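Local atomic coordinates of glucose-6-phosphate isomerase (Chlamydia trachomatis D/UW-3/CX, PDB entry 6OTU), a protein that catalyses the reversible isomerization of glucose 6-phosphate to fructose 6-phosphate. Residues 90-95 / 103-108; 113-118 / 293-298; 172-177 / 408-413. All blocks are in the same frame, centred on the assembly; numbering follows the deposited sequence.

In the fold
All three contacts are partly or wholly made by loops, yet each joins different parts of the fold. Interaction 1 closes the loop between helices 80-89 and 110-113 on itself, near the bound sugar phosphate, and relies on backbone hydrogen bonds beside small apolar patches. Interaction 2, its nearest atoms about 6 Å away, sets the next loop against helix 287-303 with almost purely apolar packing. Both are partly buried. Interaction 3 is a surface contact, polar and partly covered by the second subunit; it joins the loop after helix 162-172 to the loop after strand 401-406. It and interaction 1 lie on opposite sides of the chain's centre.

Interaction 1 (90-95 / 103-108); sequences GAIMNR and SRPVLH
Asn94 and Arg104 exchange two backbone hydrogen bonds: Asn94 N donates to Arg104 O at 3.1 Å, and Arg104 N returns the bond to Asn94 O at 3.0 Å. Beside this pair Ile92 sends out two branches. Its CD1 lies against Pro105 CD at 3.5 Å, the two side chains running side by side. A chi1 of -48° sets Ile92 CG1 beside the backbone N and leaves CG2 opposite it, so that CG2 settles on the peptide between Ser103 and Arg104. Val106 adds CG2, 3.7 Å from Asn94 CB and close to Met93 CB. Pro105, which has no N-H to offer, instead turns its CA hydrogen to Ala91 O, with Pro105 CA 3.4 Å from that oxygen. The pairing is a single antiparallel bridge with a G1 beta bulge, since Ser103 and Arg104 both face Asn94; Ser103 takes the positive phi of the first bulge position. Segment 90-95 enters this arrangement from helix 80-89, which Gly90 ends in a Schellman motif; its positive phi would jam a CB against the preceding carbonyl O, and glycine avoids this. The Asn94 side chain, extended away from its own N (chi1 177°), lies alongside Arg104, its amide almost perpendicular to the guanidinium. Asn suits this buried place by having both a donor and an acceptor: ND2 reaches Glu102 and also a water that donates to Pro105 O, whereas OD1 accepts from Asn490 ND2. Farther out, Arg104 touches Lys211 of the ligand pocket and comes within about 8 Å of glucose 6-phosphate, measured from its side chain. Leu107 packs onto helix 122-148, and its backbone hydrogen-bonds to that of Ser265.

Interaction 2 (113-118 / 293-298); sequences AWVRDQ and FLQGAA
The indole of Trp114 carries Val115 CG1 on one face, 3.8 Å above the plane and over the ring centre, while Leu294 CD1 approaches obliquely, 3.9 Å from Trp114 CZ2. The ring is placed there by a chi1 of 64°, which sets CG between the backbone N and the carbonyl carbon. NE1 makes a weak hydrogen bond to Thr111 O. The other flat group, the guanidinium of Arg116, hands NH2 to a water at 2.9 Å, and that water donates to Gln295 O.

Val115 is the residue with most contacts across the pair. Its side chain crosses that of Leu294 at about a right angle, with CG1 near Leu294 CB; its other branch, CG2, meets Gln295 CG at 3.7 Å and Ala298 CB at 3.8 Å. Leu294 and Ala298 are one turn apart on helix 287-303, and the small methyl of Ala298 leaves room for both Val115 CG2 and the aliphatic part of Arg116, whose CD lies 3.6 Å from Ala298 CB. The type I turn from Ala113 to Arg116, with Arg116 N bonded to Ala113 O, presents Val115 and Arg116 to the helix. Trp114 also touches Ile291 of helix 287-303 and Ala135 of helix 122-148, so its ring joins the turn to both helices.

No hydrogen bond runs directly between the segments. The turn is therefore held to the helix by close apolar fit; the methylenes of Arg116 do the packing, and its charged end reaches past them to the water that bridges to Gln295 O.

Interaction 3 (172-177 / 408-413); sequences QGSCPS and HNQRGL
Arg411 lays one face of its guanidinium over Gly173, whose CA sits 3.7 Å above the plane and over its centre. Gln172 comes in from the rim of the same group, its CD at the edge in the guanidinium plane, with amide and guanidinium planes 63° apart. The link that results, Arg411 NH2 to Gln172 OE1, is a weak hydrogen bond of 3.4 Å. Extended from CG to NE, Arg411 has the length to cross Gly173 and reach Gln172, whose NE2 is turned to Tyr168 OH.

Gln410 comes to the same glycine by another route. With CG opposite the carbonyl carbon (chi1 -71°) and the chain extended, its amide brings NE2 to Ser174 OG at 2.8 Å, a bond bent at the hydrogen, the hydroxyl lying 30° out of the amide plane. NE2 also donates to Ala170 O in helix 162-172. The opposite end, OE1, accepts from a water 2.7 Å away, and the same water takes the N-H of Gly173, 3.0 Å from its N. Glycine suits this place because its bare CA lets Gln410 and Arg411 come close over the backbone.

The contact brings the loop between helix 162-172 and strand 180-184 of the parallel five-stranded sheet to the loop after strand 401-406 of the mixed sheet. Segment 408-413 is shaped from within by an Asx motif, Asn409 OD1 accepting from Gly412 N at 2.7 Å. The backbone N-H groups of Gln410 and Arg411 point to the carboxylate of Asp190 of the second subunit, which accepts from both. Because the segments meet mainly through amides, a hydroxyl, a guanidinium and water, this is a polar surface junction with one bridging water, and the carboxylate that grips one loop ties it to the dimer interface.

Interaction 1 (90-95 / 103-108)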
loop_
_atom_site.group_PDB
_atom_site.type_symbol
_atom_site.label_atom_id
_atom_site.label_comp_id
_atom_site.label_asym_id
_atom_site.label_seq_id
_atom_site.Cartn_x
_atom_site.Cartn_y
_atom_site.Cartn_z
ATOM N N GLY A 90 9.974 31.251 8.368
ATOM C CA GLY A 90 10.862 31.310 7.233
ATOM C C GLY A 90 12.333 31.028 7.493
ATOM O O GLY A 90 13.151 31.291 6.603
ATOM N N ALA A 91 12.703 30.490 8.658
ATOM C CA ALA A 91 14.115 30.231 8.936
ATOM C C ALA A 91 14.677 29.133 8.019
ATOM O O ALA A 91 13.945 28.335 7.423
ATOM C CB ALA A 91 14.316 29.842 10.403
ATOM N N ILE A 92 16.005 29.096 7.917
ATOM C CA ILE A 92 16.686 28.097 7.090
ATOM C C ILE A 92 16.692 26.737 7.789
ATOM O O ILE A 92 17.662 26.379 8.466
ATOM C CB ILE A 92 18.124 28.544 6.757
ATOM C CG1 ILE A 92 18.133 29.991 6.254
ATOM C CG2 ILE A 92 18.751 27.606 5.735
ATOM C CD1 ILE A 92 17.622 30.140 4.831
ATOM N N MET A 93 15.628 25.956 7.613
ATOM C CA MET A 93 15.556 24.650 8.253
ATOM C C MET A 93 16.077 23.517 7.371
ATOM O O MET A 93 16.449 22.459 7.890
ATOM C CB MET A 93 14.111 24.356 8.683
ATOM C CG MET A 93 13.450 25.485 9.484
ATOM S SD MET A 93 14.149 25.711 11.143
ATOM C CE MET A 93 13.774 24.118 11.891
ATOM N N ASN A 94 16.123 23.704 6.062
ATOM C CA ASN A 94 16.600 22.664 5.150
ATOM C C ASN A 94 18.101 22.874 4.976
ATOM O O ASN A 94 18.547 23.548 4.050
ATOM C CB ASN A 94 15.839 22.747 3.832
ATOM C CG ASN A 94 16.315 21.752 2.811
ATOM O OD1 ASN A 94 17.130 20.883 3.109
ATOM N ND2 ASN A 94 15.786 21.856 1.593
ATOM N N ARG A 95 18.898 22.311 5.882
ATOM C CA ARG A 95 20.341 22.440 5.733
ATOM C C ARG A 95 21.053 21.452 6.644
ATOM O O ARG A 95 20.516 21.016 7.664
ATOM C CB ARG A 95 20.816 23.861 6.036
ATOM C CG ARG A 95 20.704 24.257 7.484
ATOM C CD ARG A 95 21.374 25.614 7.707
ATOM N NE ARG A 95 22.796 25.620 7.362
ATOM C CZ ARG A 95 23.771 25.858 8.235
ATOM N NH1 ARG A 95 23.471 26.107 9.505
ATOM N NH2 ARG A 95 25.043 25.853 7.838
ATOM N N SER A 103 20.298 24.166 1.914
ATOM C CA SER A 103 20.403 25.404 2.703
ATOM C C SER A 103 19.336 26.437 2.307
ATOM O O SER A 103 19.628 27.483 1.737
ATOM C CB SER A 103 21.810 26.005 2.579
ATOM O OG SER A 103 22.018 27.000 3.563
ATOM N N ARG A 104 18.086 26.161 2.671
ATOM C CA ARG A 104 17.016 27.066 2.270
ATOM C C ARG A 104 15.861 26.930 3.247
ATOM O O ARG A 104 15.829 25.996 4.057
ATOM C CB ARG A 104 16.560 26.788 0.831
ATOM C CG ARG A 104 16.125 25.383 0.555
ATOM C CD ARG A 104 16.398 25.077 -0.904
ATOM N NE ARG A 104 15.555 24.013 -1.427
ATOM C CZ ARG A 104 15.726 23.441 -2.617
ATOM N NH1 ARG A 104 16.712 23.834 -3.416
ATOM N NH2 ARG A 104 14.909 22.469 -3.004
ATOM N N PRO A 105 14.911 27.868 3.221
ATOM C CA PRO A 105 13.718 27.744 4.070
ATOM C C PRO A 105 12.780 26.643 3.594
ATOM O O PRO A 105 12.927 26.061 2.516
ATOM C CB PRO A 105 13.043 29.115 3.954
ATOM C CG PRO A 105 13.628 29.741 2.745
ATOM C CD PRO A 105 15.016 29.210 2.624
ATOM N N VAL A 106 11.772 26.397 4.435
ATOM C CA VAL A 106 10.795 25.318 4.318
ATOM C C VAL A 106 9.415 25.933 4.520
ATOM O O VAL A 106 8.993 26.184 5.657
ATOM C CB VAL A 106 11.098 24.217 5.355
ATOM C CG1 VAL A 106 10.041 23.132 5.361
ATOM C CG2 VAL A 106 12.492 23.653 5.111
ATOM N N LEU A 107 8.706 26.212 3.423
ATOM C CA LEU A 107 7.637 27.202 3.493
ATOM C C LEU A 107 6.324 26.726 2.868
ATOM O O LEU A 107 5.548 27.540 2.354
ATOM C CB LEU A 107 8.105 28.510 2.852
ATOM C CG LEU A 107 8.924 29.363 3.826
ATOM C CD1 LEU A 107 9.663 30.479 3.088
ATOM C CD2 LEU A 107 7.986 29.933 4.888
ATOM N N HIS A 108 6.023 25.426 2.947
ATOM C CA HIS A 108 4.713 24.971 2.489
ATOM C C HIS A 108 3.570 25.579 3.315
ATOM O O HIS A 108 2.490 25.824 2.763
ATOM C CB HIS A 108 4.645 23.444 2.488
ATOM C CG HIS A 108 5.096 22.814 3.768
ATOM N ND1 HIS A 108 6.426 22.676 4.104
ATOM C CD2 HIS A 108 4.391 22.280 4.794
ATOM C CE1 HIS A 108 6.519 22.086 5.282
ATOM N NE2 HIS A 108 5.299 21.845 5.726
HETATM O O HOH W 1 11.619 27.835 6.740
HETATM O O HOH W 2 13.235 23.510 1.302
#

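Interaction 2 (113-118 / 293-298)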
loop_
_atom_site.group_PDB
_atom_site.type_symbol
_atom_site.label_atom_id
_atom_site.label_comp_id
_atom_site.label_asym_id
_atom_site.label_seq_id
_atom_site.Cartn_x
_atom_site.Cartn_y
_atom_site.Cartn_z
ATOM N N ALA A 113 -1.063 30.214 4.333
ATOM C CA ALA A 113 -1.148 31.160 5.446
ATOM C C ALA A 113 -1.978 32.394 5.089
ATOM O O ALA A 113 -2.574 33.021 5.974
ATOM C CB ALA A 113 0.264 31.563 5.896
ATOM N N TRP A 114 -2.053 32.741 3.801
ATOM C CA TRP A 114 -2.698 33.984 3.398
ATOM C C TRP A 114 -4.213 33.946 3.521
ATOM O O TRP A 114 -4.836 34.999 3.361
ATOM C CB TRP A 114 -2.332 34.342 1.961
ATOM C CG TRP A 114 -2.821 33.344 0.954
ATOM C CD1 TRP A 114 -2.158 32.223 0.517
ATOM C CD2 TRP A 114 -4.072 33.372 0.250
ATOM N NE1 TRP A 114 -2.931 31.547 -0.401
ATOM C CE2 TRP A 114 -4.103 32.235 -0.594
ATOM C CE3 TRP A 114 -5.166 34.247 0.243
ATOM C CZ2 TRP A 114 -5.192 31.951 -1.433
ATOM C CZ3 TRP A 114 -6.255 33.960 -0.594
ATOM C CH2 TRP A 114 -6.251 32.824 -1.418
ATOM N N VAL A 115 -4.828 32.783 3.784
ATOM C CA VAL A 115 -6.281 32.769 3.924
ATOM C C VAL A 115 -6.740 33.156 5.320
ATOM O O VAL A 115 -7.948 33.307 5.540
ATOM C CB VAL A 115 -6.930 31.416 3.582
ATOM C CG1 VAL A 115 -6.473 30.947 2.233
ATOM C CG2 VAL A 115 -6.631 30.404 4.664
ATOM N N ARG A 116 -5.821 33.317 6.271
ATOM C CA ARG A 116 -6.149 33.874 7.576
ATOM C C ARG A 116 -5.072 34.873 7.955
ATOM O O ARG A 116 -3.885 34.618 7.743
ATOM C CB ARG A 116 -6.280 32.786 8.659
ATOM C CG ARG A 116 -5.173 31.740 8.668
ATOM C CD ARG A 116 -5.606 30.505 9.461
ATOM N NE ARG A 116 -5.714 30.763 10.898
ATOM C CZ ARG A 116 -6.545 30.129 11.721
ATOM N NH1 ARG A 116 -6.560 30.432 13.013
ATOM N NH2 ARG A 116 -7.365 29.194 11.255
ATOM N N ASP A 117 -5.495 36.007 8.505
ATOM C CA ASP A 117 -4.570 37.079 8.857
ATOM C C ASP A 117 -3.367 36.545 9.621
ATOM O O ASP A 117 -3.499 35.706 10.517
ATOM C CB ASP A 117 -5.285 38.133 9.698
ATOM C CG ASP A 117 -6.277 38.928 8.895
ATOM O OD1 ASP A 117 -6.102 39.020 7.663
ATOM O OD2 ASP A 117 -7.236 39.454 9.492
ATOM N N GLN A 118 -2.188 37.038 9.258
ATOM C CA GLN A 118 -0.966 36.526 9.852
ATOM C C GLN A 118 0.129 37.575 9.745
ATOM O O GLN A 118 0.076 38.472 8.901
ATOM C CB GLN A 118 -0.532 35.228 9.178
ATOM C CG GLN A 118 -0.193 34.134 10.156
ATOM C CD GLN A 118 -0.171 32.778 9.495
ATOM O OE1 GLN A 118 -1.132 32.383 8.825
ATOM N NE2 GLN A 118 0.928 32.055 9.672
ATOM N N PHE A 293 -10.203 23.865 1.194
ATOM C CA PHE A 293 -9.072 22.981 1.459
ATOM C C PHE A 293 -7.902 23.744 2.084
ATOM O O PHE A 293 -7.283 23.261 3.040
ATOM C CB PHE A 293 -8.678 22.316 0.138
ATOM C CG PHE A 293 -7.330 21.647 0.126
ATOM C CD1 PHE A 293 -7.081 20.523 0.899
ATOM C CD2 PHE A 293 -6.339 22.100 -0.732
ATOM C CE1 PHE A 293 -5.845 19.863 0.844
ATOM C CE2 PHE A 293 -5.105 21.474 -0.786
ATOM C CZ PHE A 293 -4.853 20.340 0.007
ATOM N N LEU A 294 -7.591 24.943 1.556
ATOM C CA LEU A 294 -6.519 25.760 2.128
ATOM C C LEU A 294 -6.860 26.224 3.540
ATOM O O LEU A 294 -5.987 26.239 4.417
ATOM C CB LEU A 294 -6.215 26.982 1.242
ATOM C CG LEU A 294 -5.622 26.806 -0.163
ATOM C CD1 LEU A 294 -5.114 28.142 -0.771
ATOM C CD2 LEU A 294 -4.534 25.715 -0.199
ATOM N N GLN A 295 -8.113 26.633 3.779
ATOM C CA GLN A 295 -8.484 27.079 5.120
ATOM C C GLN A 295 -8.328 25.955 6.141
ATOM O O GLN A 295 -7.887 26.195 7.271
ATOM C CB GLN A 295 -9.910 27.626 5.120
ATOM C CG GLN A 295 -10.033 28.933 4.341
ATOM C CD GLN A 295 -11.475 29.373 4.139
ATOM O OE1 GLN A 295 -12.360 28.562 3.848
ATOM N NE2 GLN A 295 -11.717 30.671 4.289
ATOM N N GLY A 296 -8.636 24.712 5.750
ATOM C CA GLY A 296 -8.460 23.597 6.674
ATOM C C GLY A 296 -7.006 23.369 7.048
ATOM O O GLY A 296 -6.680 23.132 8.213
ATOM N N ALA A 297 -6.114 23.443 6.066
ATOM C CA ALA A 297 -4.688 23.337 6.350
ATOM C C ALA A 297 -4.193 24.510 7.205
ATOM O O ALA A 297 -3.515 24.312 8.223
ATOM C CB ALA A 297 -3.919 23.242 5.035
ATOM N N ALA A 298 -4.532 25.743 6.825
ATOM C CA ALA A 298 -4.054 26.891 7.600
ATOM C C ALA A 298 -4.509 26.827 9.057
ATOM O O ALA A 298 -3.782 27.262 9.960
ATOM C CB ALA A 298 -4.530 28.187 6.959
HETATM O O HOH W 3 -8.148 28.958 8.450
#

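Interaction 3 (172-177 / 408-413)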
loop_
_atom_site.group_PDB
_atom_site.type_symbol
_atom_site.label_atom_id
_atom_site.label_comp_id
_atom_site.label_asym_id
_atom_site.label_seq_id
_atom_site.Cartn_x
_atom_site.Cartn_y
_atom_site.Cartn_z
ATOM N N GLN A 172 -13.680 13.929 -3.746
ATOM C CA GLN A 172 -14.598 13.482 -4.788
ATOM C C GLN A 172 -16.009 13.225 -4.252
ATOM O O GLN A 172 -16.990 13.492 -4.946
ATOM C CB GLN A 172 -14.022 12.225 -5.430
ATOM C CG GLN A 172 -14.586 11.840 -6.766
ATOM C CD GLN A 172 -13.986 10.520 -7.252
ATOM O OE1 GLN A 172 -13.925 9.535 -6.505
ATOM N NE2 GLN A 172 -13.528 10.499 -8.501
ATOM N N GLY A 173 -16.132 12.740 -3.010
ATOM C CA GLY A 173 -17.436 12.406 -2.468
ATOM C C GLY A 173 -18.240 13.587 -1.972
ATOM O O GLY A 173 -19.457 13.464 -1.791
ATOM N N SER A 174 -17.592 14.731 -1.761
ATOM C CA SER A 174 -18.248 15.913 -1.223
ATOM C C SER A 174 -18.624 16.936 -2.284
ATOM O O SER A 174 -19.579 17.683 -2.078
ATOM C CB SER A 174 -17.349 16.603 -0.187
ATOM O OG SER A 174 -16.624 15.672 0.581
ATOM N N CYS A 175 -17.902 17.006 -3.402
ATOM C CA CYS A 175 -18.066 18.117 -4.334
ATOM C C CYS A 175 -18.629 17.598 -5.640
ATOM O O CYS A 175 -17.991 16.750 -6.288
ATOM C CB CYS A 175 -16.735 18.817 -4.583
ATOM S SG CYS A 175 -15.876 19.266 -3.070
ATOM N N PRO A 176 -19.800 18.075 -6.061
ATOM C CA PRO A 176 -20.347 17.659 -7.360
ATOM C C PRO A 176 -19.403 18.049 -8.488
ATOM O O PRO A 176 -18.844 19.148 -8.497
ATOM C CB PRO A 176 -21.673 18.423 -7.454
ATOM C CG PRO A 176 -21.879 19.070 -6.095
ATOM C CD PRO A 176 -20.546 19.189 -5.461
ATOM N N SER A 177 -19.216 17.129 -9.434
ATOM C CA SER A 177 -18.271 17.333 -10.524
ATOM C C SER A 177 -18.574 16.343 -11.643
ATOM O O SER A 177 -18.868 15.178 -11.377
ATOM C CB SER A 177 -16.823 17.168 -10.028
ATOM O OG SER A 177 -15.929 16.843 -11.085
ATOM N N HIS A 408 -19.981 10.186 9.464
ATOM C CA HIS A 408 -20.963 10.282 8.396
ATOM C C HIS A 408 -20.303 10.083 7.050
ATOM O O HIS A 408 -19.138 10.431 6.855
ATOM C CB HIS A 408 -21.674 11.636 8.392
ATOM C CG HIS A 408 -22.519 11.858 9.594
ATOM N ND1 HIS A 408 -23.743 11.248 9.759
ATOM C CD2 HIS A 408 -22.308 12.597 10.706
ATOM C CE1 HIS A 408 -24.250 11.603 10.924
ATOM N NE2 HIS A 408 -23.405 12.429 11.514
ATOM N N ASN A 409 -21.069 9.531 6.116
ATOM C CA ASN A 409 -20.527 9.320 4.787
ATOM C C ASN A 409 -20.550 10.624 3.981
ATOM O O ASN A 409 -21.182 11.627 4.358
ATOM C CB ASN A 409 -21.283 8.198 4.069
ATOM C CG ASN A 409 -22.757 8.501 3.868
ATOM O OD1 ASN A 409 -23.121 9.448 3.165
ATOM N ND2 ASN A 409 -23.619 7.667 4.458
ATOM N N GLN A 410 -19.826 10.610 2.861
ATOM C CA GLN A 410 -19.747 11.791 2.013
ATOM C C GLN A 410 -20.911 11.882 1.036
ATOM O O GLN A 410 -21.403 12.980 0.758
ATOM C CB GLN A 410 -18.434 11.801 1.228
ATOM C CG GLN A 410 -17.198 12.069 2.048
ATOM C CD GLN A 410 -15.947 12.060 1.182
ATOM O OE1 GLN A 410 -15.530 11.010 0.686
ATOM N NE2 GLN A 410 -15.364 13.238 0.966
ATOM N N ARG A 411 -21.377 10.753 0.512
ATOM C CA ARG A 411 -22.201 10.795 -0.683
ATOM C C ARG A 411 -23.693 10.702 -0.410
ATOM O O ARG A 411 -24.473 10.795 -1.360
ATOM C CB ARG A 411 -21.782 9.683 -1.633
ATOM C CG ARG A 411 -20.393 9.917 -2.189
ATOM C CD ARG A 411 -20.006 8.801 -3.091
ATOM N NE ARG A 411 -18.587 8.831 -3.389
ATOM C CZ ARG A 411 -18.083 9.250 -4.545
ATOM N NH1 ARG A 411 -18.893 9.683 -5.504
ATOM N NH2 ARG A 411 -16.769 9.231 -4.743
ATOM N N GLY A 412 -24.105 10.507 0.842
ATOM C CA GLY A 412 -25.513 10.520 1.188
ATOM C C GLY A 412 -26.292 9.254 0.907
ATOM O O GLY A 412 -27.514 9.267 1.072
ATOM N N LEU A 413 -25.648 8.163 0.476
ATOM C CA LEU A 413 -26.350 6.906 0.226
ATOM C C LEU A 413 -26.094 5.943 1.381
ATOM O O LEU A 413 -24.941 5.633 1.700
ATOM C CB LEU A 413 -25.935 6.253 -1.092
ATOM C CG LEU A 413 -26.567 4.849 -1.180
ATOM C CD1 LEU A 413 -28.056 4.944 -1.469
ATOM C CD2 LEU A 413 -25.901 3.932 -2.192
HETATM O O HOH W 4 -14.304 10.843 -1.672
#